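Local coordinates for protein Nup188 (Myceliophthora thermophila, PDB 4KF8) that probably serves as a scaffold nucleoporin of the nuclear pore complex, sharing structural and functional properties with nuclear transport receptors, at residues A[231-242]-A[299-310]. Sequence-based numbering, arbitrary orientation.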
loop_
_atom_site.group_PDB
_atom_site.type_symbol
_atom_site.label_atom_id
_atom_site.label_comp_id
_atom_site.label_asym_id
_atom_site.label_seq_id
_atom_site.Cartn_x
_atom_site.Cartn_y
_atom_site.Cartn_z
ATOM N N GLY A 231 -6.432 15.253 11.264
ATOM C CA GLY A 231 -6.088 16.274 10.291
ATOM C C GLY A 231 -6.139 17.704 10.799
ATOM O O GLY A 231 -6.045 18.652 10.016
ATOM N N ALA A 232 -6.310 17.869 12.106
ATOM C CA ALA A 232 -6.175 19.178 12.713
ATOM C C ALA A 232 -4.732 19.587 12.473
ATOM O O ALA A 232 -4.451 20.678 11.979
ATOM C CB ALA A 232 -6.472 19.104 14.195
ATOM N N THR A 233 -3.824 18.679 12.816
ATOM C CA THR A 233 -2.416 18.814 12.479
ATOM C C THR A 233 -2.119 17.965 11.245
ATOM O O THR A 233 -3.038 17.423 10.625
ATOM C CB THR A 233 -1.523 18.365 13.645
ATOM O OG1 THR A 233 -2.144 17.266 14.325
ATOM C CG2 THR A 233 -1.331 19.503 14.633
ATOM N N ILE A 234 -0.838 17.852 10.893
ATOM C CA ILE A 234 -0.366 17.119 9.703
ATOM C C ILE A 234 -1.011 17.500 8.364
ATOM O O ILE A 234 -0.445 17.219 7.305
ATOM C CB ILE A 234 -0.456 15.587 9.853
ATOM C CG1 ILE A 234 -0.510 15.173 11.318
ATOM C CG2 ILE A 234 0.724 14.933 9.174
ATOM C CD1 ILE A 234 -1.759 14.418 11.652
ATOM N N ALA A 235 -2.191 18.111 8.406
ATOM C CA ALA A 235 -2.843 18.597 7.197
ATOM C C ALA A 235 -1.975 19.577 6.405
ATOM O O ALA A 235 -1.962 19.527 5.175
ATOM C CB ALA A 235 -4.203 19.203 7.515
ATOM N N PRO A 236 -1.257 20.484 7.095
ATOM C CA PRO A 236 -0.330 21.290 6.297
ATOM C C PRO A 236 0.822 20.458 5.737
ATOM O O PRO A 236 1.423 20.838 4.734
ATOM C CB PRO A 236 0.199 22.314 7.306
ATOM C CG PRO A 236 -0.877 22.426 8.325
ATOM C CD PRO A 236 -1.410 21.030 8.458
ATOM N N GLU A 237 1.121 19.332 6.373
ATOM C CA GLU A 237 2.209 18.481 5.906
ATOM C C GLU A 237 1.769 17.556 4.776
ATOM O O GLU A 237 2.510 17.351 3.814
ATOM C CB GLU A 237 2.820 17.686 7.063
ATOM C CG GLU A 237 3.445 18.570 8.135
ATOM C CD GLU A 237 4.335 17.802 9.091
ATOM O OE1 GLU A 237 4.538 16.587 8.875
ATOM O OE2 GLU A 237 4.832 18.419 10.060
ATOM N N VAL A 238 0.563 17.006 4.884
ATOM C CA VAL A 238 0.036 16.151 3.826
ATOM C C VAL A 238 -0.288 16.973 2.578
ATOM O O VAL A 238 -0.165 16.481 1.458
ATOM C CB VAL A 238 -1.198 15.328 4.280
ATOM C CG1 VAL A 238 -0.856 14.480 5.490
ATOM C CG2 VAL A 238 -2.368 16.226 4.589
ATOM N N ALA A 239 -0.682 18.228 2.776
ATOM C CA ALA A 239 -0.966 19.125 1.661
ATOM C C ALA A 239 0.328 19.537 0.974
ATOM O O ALA A 239 0.347 19.810 -0.225
ATOM C CB ALA A 239 -1.724 20.351 2.137
ATOM N N PHE A 240 1.409 19.577 1.746
ATOM C CA PHE A 240 2.719 19.944 1.220
ATOM C C PHE A 240 3.357 18.794 0.448
ATOM O O PHE A 240 4.111 19.020 -0.497
ATOM C CB PHE A 240 3.643 20.402 2.348
ATOM C CG PHE A 240 5.017 20.793 1.887
ATOM C CD1 PHE A 240 5.215 21.959 1.168
ATOM C CD2 PHE A 240 6.112 19.997 2.176
ATOM C CE1 PHE A 240 6.478 22.324 0.744
ATOM C CE2 PHE A 240 7.378 20.358 1.756
ATOM C CZ PHE A 240 7.560 21.525 1.040
ATOM N N VAL A 241 3.059 17.563 0.856
ATOM C CA VAL A 241 3.543 16.392 0.134
ATOM C C VAL A 241 2.966 16.399 -1.272
ATOM O O VAL A 241 3.701 16.400 -2.256
ATOM C CB VAL A 241 3.145 15.073 0.828
ATOM C CG1 VAL A 241 3.462 13.891 -0.068
ATOM C CG2 VAL A 241 3.855 14.936 2.161
ATOM N N LEU A 242 1.638 16.422 -1.345
ATOM C CA LEU A 242 0.921 16.455 -2.610
ATOM C C LEU A 242 1.380 17.623 -3.474
ATOM O O LEU A 242 1.504 17.494 -4.689
ATOM C CB LEU A 242 -0.586 16.564 -2.357
ATOM C CG LEU A 242 -1.213 15.467 -1.496
ATOM C CD1 LEU A 242 -2.665 15.779 -1.187
ATOM C CD2 LEU A 242 -1.094 14.132 -2.195
ATOM N N LEU A 299 -9.171 17.763 3.443
ATOM C CA LEU A 299 -8.337 18.943 3.648
ATOM C C LEU A 299 -9.162 20.225 3.585
ATOM O O LEU A 299 -8.960 21.136 4.383
ATOM C CB LEU A 299 -7.202 18.998 2.621
ATOM C CG LEU A 299 -6.053 18.008 2.817
ATOM C CD1 LEU A 299 -4.997 18.188 1.738
ATOM C CD2 LEU A 299 -5.448 18.161 4.200
ATOM N N ALA A 300 -10.094 20.280 2.636
ATOM C CA ALA A 300 -10.958 21.446 2.455
ATOM C C ALA A 300 -11.924 21.626 3.623
ATOM O O ALA A 300 -12.214 22.750 4.033
ATOM C CB ALA A 300 -11.724 21.343 1.145
ATOM N N ALA A 301 -12.416 20.514 4.161
ATOM C CA ALA A 301 -13.279 20.553 5.336
ATOM C C ALA A 301 -12.466 20.917 6.575
ATOM O O ALA A 301 -13.024 21.228 7.629
ATOM C CB ALA A 301 -13.980 19.218 5.528
ATOM N N LEU A 302 -11.144 20.871 6.436
ATOM C CA LEU A 302 -10.230 21.287 7.492
ATOM C C LEU A 302 -9.676 22.685 7.211
ATOM O O LEU A 302 -9.174 23.352 8.116
ATOM C CB LEU A 302 -9.087 20.281 7.632
ATOM C CG LEU A 302 -9.464 18.918 8.217
ATOM C CD1 LEU A 302 -8.422 17.874 7.869
ATOM C CD2 LEU A 302 -9.637 19.018 9.723
ATOM N N ARG A 303 -9.766 23.120 5.954
ATOM C CA ARG A 303 -9.348 24.468 5.576
ATOM C C ARG A 303 -10.380 25.481 6.041
ATOM O O ARG A 303 -10.041 26.611 6.395
ATOM C CB ARG A 303 -9.146 24.590 4.061
ATOM C CG ARG A 303 -7.856 23.972 3.542
ATOM C CD ARG A 303 -7.479 24.529 2.178
ATOM N NE ARG A 303 -8.530 24.332 1.183
ATOM C CZ ARG A 303 -8.523 23.373 0.263
ATOM N NH1 ARG A 303 -7.515 22.513 0.203
ATOM N NH2 ARG A 303 -9.524 23.276 -0.601
ATOM N N SER A 304 -11.643 25.066 6.047
ATOM C CA SER A 304 -12.732 25.936 6.481
ATOM C C SER A 304 -12.699 26.138 7.991
ATOM O O SER A 304 -13.495 26.898 8.540
ATOM C CB SER A 304 -14.090 25.371 6.056
ATOM O OG SER A 304 -14.446 24.251 6.846
ATOM N N GLY A 305 -11.780 25.446 8.659
ATOM C CA GLY A 305 -11.545 25.665 10.072
ATOM C C GLY A 305 -11.061 27.082 10.312
ATOM O O GLY A 305 -11.323 27.665 11.364
ATOM N N ASN A 306 -10.354 27.629 9.321
ATOM C CA ASN A 306 -9.836 28.997 9.365
ATOM C C ASN A 306 -9.007 29.277 10.615
ATOM O O ASN A 306 -9.000 30.394 11.134
ATOM C CB ASN A 306 -10.977 30.009 9.246
ATOM C CG ASN A 306 -11.811 29.807 7.991
ATOM O OD1 ASN A 306 -11.282 29.547 6.910
ATOM N ND2 ASN A 306 -13.126 29.925 8.132
ATOM N N ALA A 307 -8.306 28.250 11.086
ATOM C CA ALA A 307 -7.596 28.321 12.357
ATOM C C ALA A 307 -6.114 27.976 12.222
ATOM O O ALA A 307 -5.320 28.276 13.113
ATOM C CB ALA A 307 -8.263 27.410 13.377
ATOM N N ARG A 308 -5.747 27.342 11.114
ATOM C CA ARG A 308 -4.349 27.011 10.852
ATOM C C ARG A 308 -4.097 26.935 9.353
ATOM O O ARG A 308 -4.970 26.514 8.592
ATOM C CB ARG A 308 -3.966 25.691 11.523
ATOM C CG ARG A 308 -2.469 25.520 11.733
ATOM C CD ARG A 308 -2.184 24.768 13.025
ATOM N NE ARG A 308 -0.907 25.152 13.625
ATOM C CZ ARG A 308 0.168 24.371 13.664
ATOM N NH1 ARG A 308 0.123 23.153 13.144
ATOM N NH2 ARG A 308 1.285 24.808 14.232
ATOM N N ASP A 309 -2.904 27.340 8.927
ATOM C CA ASP A 309 -2.609 27.429 7.502
ATOM C C ASP A 309 -2.470 26.065 6.839
ATOM O O ASP A 309 -1.390 25.474 6.833
ATOM C CB ASP A 309 -1.355 28.266 7.243
ATOM C CG ASP A 309 -1.188 28.617 5.776
ATOM O OD1 ASP A 309 -2.216 28.780 5.080
ATOM O OD2 ASP A 309 -0.032 28.728 5.320
ATOM N N ILE A 310 -3.574 25.578 6.286
ATOM C CA ILE A 310 -3.575 24.366 5.485
ATOM C C ILE A 310 -3.573 24.761 4.016
ATOM O O ILE A 310 -4.610 25.141 3.472
ATOM C CB ILE A 310 -4.815 23.504 5.774
ATOM C CG1 ILE A 310 -4.901 23.183 7.264
ATOM C CG2 ILE A 310 -4.773 22.227 4.957
ATOM C CD1 ILE A 310 -6.087 22.328 7.641
#
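Ala-235, Pro-236 and Ala-239 meet Leu-299, Leu-302 and Ile-310 in an apolar packing of helix 235-242 and the turn before it against the end of helix 284-303 and the loop after it, its centre about 23 Å from the centre of the chain. The N-to-C directions of the short helical segments differ by 132°, a steeply inclined crossing, their axes 11.1 Å apart at closest approach, and no hydrogen bond joins them. Leu-299 reaches across with both methyls: CD2 lies 3.7 Å from Ala-235 CB and also touches Val-238 CG2, while CD1 lies 3.9 Å from Ala-239 CB. Its CG is turned anti to the carbonyl carbon (chi1 -74°), which carries the branched end nearer to the neighbouring helix than its CB direction suggests. From the returning loop Ile-310 places CD1 3.7 Å from Ala-235 CB, so that this methyl is touched by both Leu-299 and Ile-310, from directions roughly at right angles. Pro-236 packs its ring against the loop backbone, with CG 3.4 Å from Asp-309 O. One turn beyond Leu-299, Leu-302 CD1 lies 3.3 Å from Gly-231 O and CD2 flanks the same carbonyl; CD1 also comes within 4.4 Å of Ala-235 CB. With an alanine here both methyls would go, which would probably open a gap between helix 284-303 and the turn at Gly-231. Deeper in, Leu-242 continues the apolar seam toward Leu-292, Leu-295 and helix 206-226. Close apolar packing of non-adjacent helices and their connecting loops fits the all-helical alpha-solenoid build of this domain, consistent with the likeness of Nup188 to nuclear transport receptors.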